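Epidermal growth factor receptor pathway substrate 8-like protein 1 (Mus musculus, PDB 2CY5) is related to the EGF receptor substrate EPS8 and, through its phosphotyrosine-binding (PTB) domain, probably recruits peptide motifs of partner proteins in signal transduction. Local coordinates at residues 9-14 against 51-56; 16-21 against 108-113; 91-96 against 117-122. All blocks are in the same frame, centred on the assembly; numbering follows the deposited sequence.

Contact 1: 9-14 against 51-56; sequences SQYHVN and MLLRVS
With chi1 at 10°, close to eclipsed, and the rest of its chain extended, Gln-10 lies alongside Arg-54, whose chain starts anti to the backbone N (chi1 -177°) and bends at chi3. The amide and the guanidinium are thereby almost coplanar, and Arg-54 NH2 donates to Gln-10 OE1 over 3.2 Å, nearly in line with the amide C=O. A weak second bond from Arg-54 NE reaches the same oxygen. Two long polar chains suit this outward-facing side of the sheet, where they can pair and still meet water. Leu-52 shares their side of the sheet: its CD1 sits over one face of the His-12 ring, 3.9 Å from the centroid, in a CH-pi contact that probably helps to shield the buried leucine from solvent.

Beneath these chains, 9-14 and 51-55 pair as antiparallel strands in the sheet of the PTB domain, a member of the PH superfold. Ser-9, Tyr-11 and Val-13 form hydrogen-bonded pairs with Val-55, Leu-53 and Met-51. Two of the bonds are Leu-53 N to Tyr-11 O at 2.7 Å and Val-13 N to Met-51 O at 2.8 Å.

The side chains of these pairs occupy the opposite face, where helix 118-133 packs on Ser-9, Tyr-11, Val-13 and Val-55. Tyr-11 meets Val-55 CG2 at its ring edge, 4.0 Å from CE1, while its hydroxyl bonds to Asp-125, a ligand of the calcium ion. Val-13 CG2 packs 4.1 Å from Leu-53 CB; compact branched residues fill this buried layer.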
loop_
_atom_site.group_PDB
_atom_site.type_symbol
_atom_site.label_atom_id
_atom_site.label_comp_id
_atom_site.label_asym_id
_atom_site.label_seq_id
_atom_site.Cartn_x
_atom_site.Cartn_y
_atom_site.Cartn_z
ATOM N N SER A 9 -20.561 -7.985 -6.571
ATOM C CA SER A 9 -20.825 -7.346 -7.823
ATOM C C SER A 9 -19.452 -6.837 -8.279
ATOM O O SER A 9 -18.522 -6.604 -7.409
ATOM C CB SER A 9 -21.715 -6.116 -7.612
ATOM O OG SER A 9 -22.930 -6.375 -6.921
ATOM N N GLN A 10 -19.326 -6.608 -9.565
ATOM C CA GLN A 10 -18.094 -5.947 -10.167
ATOM C C GLN A 10 -18.387 -4.809 -11.038
ATOM O O GLN A 10 -19.450 -4.711 -11.688
ATOM C CB GLN A 10 -17.223 -6.808 -11.014
ATOM C CG GLN A 10 -17.830 -8.106 -11.312
ATOM C CD GLN A 10 -16.871 -8.942 -12.142
ATOM O OE1 GLN A 10 -16.044 -9.697 -11.592
ATOM N NE2 GLN A 10 -16.916 -8.727 -13.467
ATOM N N TYR A 11 -17.437 -3.906 -11.102
ATOM C CA TYR A 11 -17.559 -2.705 -11.882
ATOM C C TYR A 11 -16.202 -2.416 -12.573
ATOM O O TYR A 11 -15.089 -2.758 -12.014
ATOM C CB TYR A 11 -17.803 -1.539 -10.951
ATOM C CG TYR A 11 -18.970 -1.820 -10.081
ATOM C CD1 TYR A 11 -18.789 -2.368 -8.784
ATOM C CD2 TYR A 11 -20.277 -1.538 -10.534
ATOM C CE1 TYR A 11 -19.883 -2.623 -7.920
ATOM C CE2 TYR A 11 -21.404 -1.754 -9.648
ATOM C CZ TYR A 11 -21.204 -2.268 -8.377
ATOM O OH TYR A 11 -22.186 -2.457 -7.496
ATOM N N HIS A 12 -16.263 -1.977 -13.811
ATOM C CA HIS A 12 -15.008 -1.560 -14.411
ATOM C C HIS A 12 -14.805 -0.088 -13.997
ATOM O O HIS A 12 -15.762 0.719 -14.039
ATOM C CB HIS A 12 -15.057 -1.634 -15.898
ATOM C CG HIS A 12 -15.076 -3.043 -16.402
ATOM N ND1 HIS A 12 -13.995 -3.610 -17.045
ATOM C CD2 HIS A 12 -16.003 -4.017 -16.267
ATOM C CE1 HIS A 12 -14.269 -4.873 -17.282
ATOM N NE2 HIS A 12 -15.480 -5.143 -16.819
ATOM N N VAL A 13 -13.565 0.250 -13.561
ATOM C CA VAL A 13 -13.319 1.634 -13.227
ATOM C C VAL A 13 -11.911 1.956 -13.746
ATOM O O VAL A 13 -11.177 1.034 -14.076
ATOM C CB VAL A 13 -13.279 1.824 -11.636
ATOM C CG1 VAL A 13 -14.632 1.426 -11.042
ATOM C CG2 VAL A 13 -12.171 0.981 -11.091
ATOM N N ASN A 14 -11.547 3.219 -13.647
ATOM C CA ASN A 14 -10.158 3.637 -13.929
ATOM C C ASN A 14 -9.586 4.107 -12.598
ATOM O O ASN A 14 -10.056 5.088 -11.996
ATOM C CB ASN A 14 -10.199 4.895 -14.858
ATOM C CG ASN A 14 -10.474 4.485 -16.347
ATOM O OD1 ASN A 14 -10.218 3.443 -16.704
ATOM N ND2 ASN A 14 -11.022 5.333 -17.097
HETATM N N MSE A 51 -9.334 -0.918 -14.331
HETATM C CA MSE A 51 -9.288 -2.020 -13.397
HETATM C C MSE A 51 -10.716 -2.500 -13.142
HETATM O O MSE A 51 -11.705 -1.799 -13.361
HETATM C CB MSE A 51 -8.784 -1.522 -11.995
HETATM C CG MSE A 51 -7.337 -1.443 -11.814
HETATM SE SE MSE A 51 -6.972 -0.776 -9.988
HETATM C CE MSE A 51 -5.029 -0.651 -10.522
ATOM N N LEU A 52 -10.781 -3.672 -12.612
ATOM C CA LEU A 52 -12.044 -4.330 -12.167
ATOM C C LEU A 52 -12.189 -4.212 -10.669
ATOM O O LEU A 52 -11.408 -4.799 -9.924
ATOM C CB LEU A 52 -11.954 -5.821 -12.402
ATOM C CG LEU A 52 -13.251 -6.540 -12.751
ATOM C CD1 LEU A 52 -14.377 -5.618 -13.239
ATOM C CD2 LEU A 52 -12.842 -7.533 -13.866
ATOM N N LEU A 53 -13.220 -3.498 -10.213
ATOM C CA LEU A 53 -13.441 -3.324 -8.775
ATOM C C LEU A 53 -14.605 -4.263 -8.327
ATOM O O LEU A 53 -15.762 -4.239 -8.896
ATOM C CB LEU A 53 -13.716 -1.818 -8.465
ATOM C CG LEU A 53 -13.822 -1.498 -6.953
ATOM C CD1 LEU A 53 -13.890 0.044 -6.634
ATOM C CD2 LEU A 53 -15.179 -2.009 -6.399
ATOM N N ARG A 54 -14.270 -5.198 -7.460
ATOM C CA ARG A 54 -15.215 -6.168 -6.971
ATOM C C ARG A 54 -15.650 -5.993 -5.534
ATOM O O ARG A 54 -14.845 -5.793 -4.637
ATOM C CB ARG A 54 -14.673 -7.546 -7.304
ATOM C CG ARG A 54 -15.632 -8.677 -6.889
ATOM C CD ARG A 54 -15.092 -10.142 -7.134
ATOM N NE ARG A 54 -14.838 -10.395 -8.563
ATOM C CZ ARG A 54 -14.088 -11.426 -9.002
ATOM N NH1 ARG A 54 -13.519 -12.300 -8.151
ATOM N NH2 ARG A 54 -13.884 -11.589 -10.293
ATOM N N VAL A 55 -16.984 -5.849 -5.274
ATOM C CA VAL A 55 -17.432 -5.699 -3.873
ATOM C C VAL A 55 -18.042 -7.029 -3.429
ATOM O O VAL A 55 -18.943 -7.546 -4.137
ATOM C CB VAL A 55 -18.462 -4.660 -3.856
ATOM C CG1 VAL A 55 -18.894 -4.360 -2.493
ATOM C CG2 VAL A 55 -17.853 -3.310 -4.569
ATOM N N SER A 56 -17.549 -7.608 -2.350
ATOM C CA SER A 56 -18.075 -8.862 -1.798
ATOM C C SER A 56 -18.443 -8.588 -0.436
ATOM O O SER A 56 -18.156 -7.515 0.108
ATOM C CB SER A 56 -17.040 -9.937 -1.921
ATOM O OG SER A 56 -16.131 -9.805 -0.894
HETATM O O HOH W 1 -21.907 -6.298 -4.072
#

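Contact 2: 16-21 against 108-113; sequences LVTFCL and DVHFFQ
The Phe-19 ring lies over Val-109, with Val-109 CB 4.0 Å from the ring centroid and 19° off the normal, a CH-pi contact displaced toward the rim. Phe-19 CG stands between the backbone N and the carbonyl carbon (chi1 67°), which turns the ring across toward the facing strand. Its CE2 also comes to 4.0 Å from Phe-111 CE2, at the edge of the Phe-111 ring, and Val-17 CG1 approaches that same ring at its edge. Helix 30-42 packs on Val-17 and Phe-19, so large apolar residues suit this face.

Strands 16-20 and 108-113 run antiparallel. Leu-16 and Val-17 both oppose Phe-111 in a classic beta bulge: Leu-16 N bonds to Phe-111 O at 2.8 Å, whereas the bond from Val-17 N to that oxygen is weak, at 3.5 Å. Beyond the bulge, regular pairing resumes, with Val-109 N bonded to Phe-19 O.

The other face carries the polar groups Thr-18, His-110, Cys-20 and Asp-108. Thr-18 OG1 and His-110 ND1 share a hydrogen bond of 2.8 Å near the imidazole plane, and the hydroxyl also bonds to His-15. Nearby, Cys-20 forms a disulfide with Cys-20 of the second subunit, while Asp-108 makes a salt bridge to Arg-104 of that subunit. The chemistry thus divides by face: the apolar one is suited to holding a helix within the domain, the more polar one to joining two copies of the protein.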
loop_
_atom_site.group_PDB
_atom_site.type_symbol
_atom_site.label_atom_id
_atom_site.label_comp_id
_atom_site.label_asym_id
_atom_site.label_seq_id
_atom_site.Cartn_x
_atom_site.Cartn_y
_atom_site.Cartn_z
ATOM N N LEU A 16 -7.307 6.398 -10.604
ATOM C CA LEU A 16 -6.629 7.622 -10.981
ATOM C C LEU A 16 -5.376 7.830 -10.089
ATOM O O LEU A 16 -4.361 8.122 -10.646
ATOM C CB LEU A 16 -7.504 8.819 -10.756
ATOM C CG LEU A 16 -8.804 8.696 -11.639
ATOM C CD1 LEU A 16 -9.603 10.051 -11.425
ATOM C CD2 LEU A 16 -8.358 8.643 -13.117
ATOM N N VAL A 17 -5.471 7.748 -8.756
ATOM C CA VAL A 17 -4.278 8.021 -7.890
ATOM C C VAL A 17 -4.575 7.449 -6.463
ATOM O O VAL A 17 -5.771 7.233 -6.100
ATOM C CB VAL A 17 -4.134 9.637 -7.745
ATOM C CG1 VAL A 17 -5.073 10.240 -6.685
ATOM C CG2 VAL A 17 -2.689 9.905 -7.294
ATOM N N THR A 18 -3.522 7.054 -5.726
ATOM C CA THR A 18 -3.609 6.673 -4.345
ATOM C C THR A 18 -2.532 7.551 -3.658
ATOM O O THR A 18 -1.352 7.621 -4.183
ATOM C CB THR A 18 -3.257 5.273 -4.209
ATOM O OG1 THR A 18 -4.264 4.427 -4.804
ATOM C CG2 THR A 18 -3.114 4.928 -2.683
ATOM N N PHE A 19 -2.822 8.230 -2.569
ATOM C CA PHE A 19 -1.809 9.014 -1.891
ATOM C C PHE A 19 -2.030 8.923 -0.396
ATOM O O PHE A 19 -3.173 8.650 0.044
ATOM C CB PHE A 19 -1.794 10.481 -2.444
ATOM C CG PHE A 19 -3.041 11.304 -2.141
ATOM C CD1 PHE A 19 -3.295 11.759 -0.893
ATOM C CD2 PHE A 19 -3.937 11.588 -3.210
ATOM C CE1 PHE A 19 -4.491 12.539 -0.626
ATOM C CE2 PHE A 19 -5.127 12.356 -2.988
ATOM C CZ PHE A 19 -5.405 12.821 -1.723
ATOM N N CYS A 20 -0.976 9.081 0.413
ATOM C CA CYS A 20 -1.072 8.863 1.881
ATOM C C CYS A 20 -1.637 10.139 2.460
ATOM O O CYS A 20 -1.410 11.273 1.950
ATOM C CB CYS A 20 0.421 8.664 2.546
ATOM S SG CYS A 20 1.035 7.245 1.469
ATOM N N LEU A 21 -2.316 9.952 3.536
ATOM C CA LEU A 21 -2.908 11.130 4.277
ATOM C C LEU A 21 -2.171 11.328 5.574
ATOM O O LEU A 21 -2.255 10.484 6.404
ATOM C CB LEU A 21 -4.331 10.949 4.789
ATOM C CG LEU A 21 -5.420 11.070 3.834
ATOM C CD1 LEU A 21 -6.731 10.947 4.526
ATOM C CD2 LEU A 21 -5.336 12.493 3.233
ATOM N N ASP A 108 -4.748 5.894 3.513
ATOM C CA ASP A 108 -4.480 6.328 2.130
ATOM C C ASP A 108 -5.862 6.744 1.540
ATOM O O ASP A 108 -6.924 6.121 1.944
ATOM C CB ASP A 108 -4.102 5.090 1.320
ATOM C CG ASP A 108 -2.768 4.453 1.763
ATOM O OD1 ASP A 108 -1.905 5.343 1.877
ATOM O OD2 ASP A 108 -2.606 3.181 1.938
ATOM N N VAL A 109 -5.762 7.686 0.596
ATOM C CA VAL A 109 -6.923 8.079 -0.194
ATOM C C VAL A 109 -6.787 7.399 -1.581
ATOM O O VAL A 109 -5.734 7.569 -2.224
ATOM C CB VAL A 109 -6.925 9.569 -0.372
ATOM C CG1 VAL A 109 -7.987 9.945 -1.513
ATOM C CG2 VAL A 109 -7.196 10.173 1.042
ATOM N N HIS A 110 -7.792 6.669 -2.037
ATOM C CA HIS A 110 -7.737 6.113 -3.390
ATOM C C HIS A 110 -8.909 6.834 -4.245
ATOM O O HIS A 110 -10.086 6.941 -3.777
ATOM C CB HIS A 110 -8.053 4.664 -3.371
ATOM C CG HIS A 110 -7.169 3.817 -2.488
ATOM N ND1 HIS A 110 -5.963 3.305 -2.935
ATOM C CD2 HIS A 110 -7.297 3.418 -1.184
ATOM C CE1 HIS A 110 -5.383 2.649 -1.924
ATOM N NE2 HIS A 110 -6.159 2.711 -0.856
ATOM N N PHE A 111 -8.586 7.333 -5.432
ATOM C CA PHE A 111 -9.613 7.926 -6.304
ATOM C C PHE A 111 -9.753 7.060 -7.556
ATOM O O PHE A 111 -8.722 6.674 -8.238
ATOM C CB PHE A 111 -9.197 9.317 -6.755
ATOM C CG PHE A 111 -9.595 10.418 -5.855
ATOM C CD1 PHE A 111 -10.878 10.847 -5.798
ATOM C CD2 PHE A 111 -8.614 11.071 -5.097
ATOM C CE1 PHE A 111 -11.248 11.955 -5.028
ATOM C CE2 PHE A 111 -8.940 12.197 -4.297
ATOM C CZ PHE A 111 -10.279 12.685 -4.251
ATOM N N PHE A 112 -11.048 6.833 -7.932
ATOM C CA PHE A 112 -11.404 6.046 -9.144
ATOM C C PHE A 112 -12.425 6.803 -9.922
ATOM O O PHE A 112 -13.197 7.579 -9.374
ATOM C CB PHE A 112 -11.959 4.657 -8.795
ATOM C CG PHE A 112 -11.063 3.846 -7.918
ATOM C CD1 PHE A 112 -11.121 3.981 -6.489
ATOM C CD2 PHE A 112 -10.257 2.885 -8.434
ATOM C CE1 PHE A 112 -10.406 3.116 -5.617
ATOM C CE2 PHE A 112 -9.468 1.965 -7.570
ATOM C CZ PHE A 112 -9.570 2.081 -6.148
ATOM N N GLN A 113 -12.339 6.671 -11.234
ATOM C CA GLN A 113 -13.265 7.368 -12.175
ATOM C C GLN A 113 -14.216 6.284 -12.536
ATOM O O GLN A 113 -13.843 5.162 -12.844
ATOM C CB GLN A 113 -12.544 7.694 -13.433
ATOM C CG GLN A 113 -13.319 8.440 -14.380
ATOM C CD GLN A 113 -12.397 8.889 -15.475
ATOM O OE1 GLN A 113 -11.573 8.102 -16.070
ATOM N NE2 GLN A 113 -12.501 10.164 -15.753
#

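Contact 3: 91-96 against 117-122; sequences SRSLLL and LGAELI
Ala-119 has the most surface buried here. Its methyl group is directed at the strand and rests against the backbone where Leu-94 leads into Leu-95, with Ala-119 CB 3.4 Å from Leu-94 C. A side chain of one carbon suits a place where the backbones come so close: the axes of 94-96 and 118-122 approach to 7.1 Å. The preceding Gly-118, with phi at 64°, takes a backbone conformation that glycine adopts more readily than other residues. The close fit has a polar cost, since the buried Ala-119 N has no partner in the model.

Leu-95 flanks the methyl group on one side, its CB 3.9 Å from Ala-119 CB. From there its CG runs anti to the backbone N (chi1 172°), which carries CD2 along to the next turn of the helix. Here Leu-95 CD2 meets Ile-122 CG2 at 3.8 Å, two branched chains that interlock by crossing at about a right angle.

Ser-93 stands at the more exposed end. Its OG lies 3.8 Å from Ala-119 CB and shares a hydrogen bond of 2.8 Å with a water, which donates to Glu-120 OE2. A small hydroxyl can thus border the methyl group and still be hydrated, while Glu-120 OE1 forms a salt bridge with Arg-123.

No direct hydrogen bond joins the two segments. Strand 94-99 lies between 108-114 and 79-85 in the sheet, and helix 118-133, the C-terminal helix of the PTB fold, packs against it, their local axes 33° apart, touching Ala-84 through Ala-119 and Tyr-11 and Val-13 of strand 9-20 through Ile-122.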
loop_
_atom_site.group_PDB
_atom_site.type_symbol
_atom_site.label_atom_id
_atom_site.label_comp_id
_atom_site.label_asym_id
_atom_site.label_seq_id
_atom_site.Cartn_x
_atom_site.Cartn_y
_atom_site.Cartn_z
ATOM N N SER A 91 -17.512 16.765 -15.539
ATOM C CA SER A 91 -18.908 16.375 -15.759
ATOM C C SER A 91 -19.222 15.021 -15.062
ATOM O O SER A 91 -20.383 14.634 -15.002
ATOM C CB SER A 91 -19.159 16.227 -17.252
ATOM O OG SER A 91 -18.416 15.118 -17.757
ATOM N N ARG A 92 -18.159 14.338 -14.556
ATOM C CA ARG A 92 -18.178 13.020 -13.837
ATOM C C ARG A 92 -17.946 12.907 -12.386
ATOM O O ARG A 92 -17.173 13.623 -11.778
ATOM C CB ARG A 92 -17.183 12.062 -14.388
ATOM C CG ARG A 92 -17.532 11.515 -15.597
ATOM C CD ARG A 92 -16.889 10.230 -15.671
ATOM N NE ARG A 92 -16.293 10.051 -16.976
ATOM C CZ ARG A 92 -15.720 8.913 -17.332
ATOM N NH1 ARG A 92 -15.700 7.923 -16.492
ATOM N NH2 ARG A 92 -15.132 8.755 -18.496
ATOM N N SER A 93 -18.361 11.730 -11.965
ATOM C CA SER A 93 -18.266 11.428 -10.574
ATOM C C SER A 93 -16.948 10.638 -10.250
ATOM O O SER A 93 -16.456 9.830 -11.009
ATOM C CB SER A 93 -19.556 10.655 -10.177
ATOM O OG SER A 93 -19.975 10.886 -8.806
ATOM N N LEU A 94 -16.311 10.971 -9.158
ATOM C CA LEU A 94 -15.168 10.158 -8.761
ATOM C C LEU A 94 -15.651 9.312 -7.540
ATOM O O LEU A 94 -16.425 9.780 -6.679
ATOM C CB LEU A 94 -14.113 11.071 -8.240
ATOM C CG LEU A 94 -13.639 11.989 -9.435
ATOM C CD1 LEU A 94 -12.511 12.828 -8.860
ATOM C CD2 LEU A 94 -13.193 11.148 -10.715
ATOM N N LEU A 95 -15.087 8.124 -7.424
ATOM C CA LEU A 95 -15.332 7.288 -6.309
ATOM C C LEU A 95 -14.085 7.518 -5.333
ATOM O O LEU A 95 -12.896 7.381 -5.725
ATOM C CB LEU A 95 -15.314 5.834 -6.744
ATOM C CG LEU A 95 -15.376 4.942 -5.457
ATOM C CD1 LEU A 95 -16.735 5.011 -4.726
ATOM C CD2 LEU A 95 -15.166 3.352 -5.880
ATOM N N LEU A 96 -14.332 7.915 -4.112
ATOM C CA LEU A 96 -13.211 8.084 -3.198
ATOM C C LEU A 96 -13.286 7.008 -2.166
ATOM O O LEU A 96 -14.379 6.671 -1.569
ATOM C CB LEU A 96 -13.361 9.430 -2.581
ATOM C CG LEU A 96 -12.173 10.040 -1.848
ATOM C CD1 LEU A 96 -12.410 11.517 -1.568
ATOM C CD2 LEU A 96 -12.148 9.371 -0.642
ATOM N N LEU A 117 -21.309 2.865 -15.261
ATOM C CA LEU A 117 -22.018 2.785 -14.010
ATOM C C LEU A 117 -21.788 3.914 -13.004
ATOM O O LEU A 117 -22.452 3.942 -12.027
ATOM C CB LEU A 117 -21.826 1.387 -13.388
ATOM C CG LEU A 117 -22.467 0.329 -14.350
ATOM C CD1 LEU A 117 -22.197 -1.113 -13.945
ATOM C CD2 LEU A 117 -24.057 0.548 -14.359
ATOM N N GLY A 118 -20.973 4.902 -13.271
ATOM C CA GLY A 118 -20.807 6.041 -12.350
ATOM C C GLY A 118 -20.207 5.578 -11.020
ATOM O O GLY A 118 -20.152 4.380 -10.708
ATOM N N ALA A 119 -19.914 6.505 -10.158
ATOM C CA ALA A 119 -19.274 6.222 -8.860
ATOM C C ALA A 119 -20.371 6.106 -7.830
ATOM O O ALA A 119 -20.194 5.476 -6.820
ATOM C CB ALA A 119 -18.350 7.526 -8.420
ATOM N N GLU A 120 -21.527 6.762 -8.083
ATOM C CA GLU A 120 -22.609 6.743 -7.079
ATOM C C GLU A 120 -23.160 5.362 -6.795
ATOM O O GLU A 120 -23.442 5.045 -5.593
ATOM C CB GLU A 120 -23.793 7.581 -7.549
ATOM C CG GLU A 120 -24.726 7.705 -6.418
ATOM C CD GLU A 120 -24.117 8.616 -5.323
ATOM O OE1 GLU A 120 -24.460 8.298 -4.141
ATOM O OE2 GLU A 120 -23.352 9.612 -5.690
ATOM N N LEU A 121 -23.239 4.571 -7.821
ATOM C CA LEU A 121 -23.769 3.187 -7.670
ATOM C C LEU A 121 -22.779 2.387 -6.935
ATOM O O LEU A 121 -23.125 1.555 -6.101
ATOM C CB LEU A 121 -23.991 2.589 -9.061
ATOM C CG LEU A 121 -24.634 1.201 -9.194
ATOM C CD1 LEU A 121 -26.057 1.277 -8.731
ATOM C CD2 LEU A 121 -24.683 0.683 -10.630
ATOM N N ILE A 122 -21.490 2.668 -7.143
ATOM C CA ILE A 122 -20.477 1.792 -6.442
ATOM C C ILE A 122 -20.385 2.174 -4.980
ATOM O O ILE A 122 -20.241 1.276 -4.127
ATOM C CB ILE A 122 -19.027 1.895 -7.126
ATOM C CG1 ILE A 122 -19.075 1.493 -8.651
ATOM C CG2 ILE A 122 -18.069 0.967 -6.391
ATOM C CD1 ILE A 122 -17.758 1.951 -9.482
HETATM O O HOH W 2 -21.936 12.081 -7.128
#

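Contacts 1 and 2 share strand 9-20, pairing its two halves with different neighbours, 49-55 and 108-114; Asn-14 and Gln-113 join them. Both rest on backbone hydrogen bonds, whereas contact 3 sets a helix on the sheet by apolar packing. All three are largely buried, but each has its own border: contact 1 has a solvent-facing polar side, contact 2 a face turned to the second subunit, and contact 3 a hydrated end. Ile-122 of contact 3 packs on Tyr-11 and Val-13 of contact 1, extending one apolar layer under helix 118-133, while Val-17 and Phe-19 of contact 2 pack on helix 30-42. Phe-112 and Leu-95 connect contacts 2 and 3 as strand neighbours.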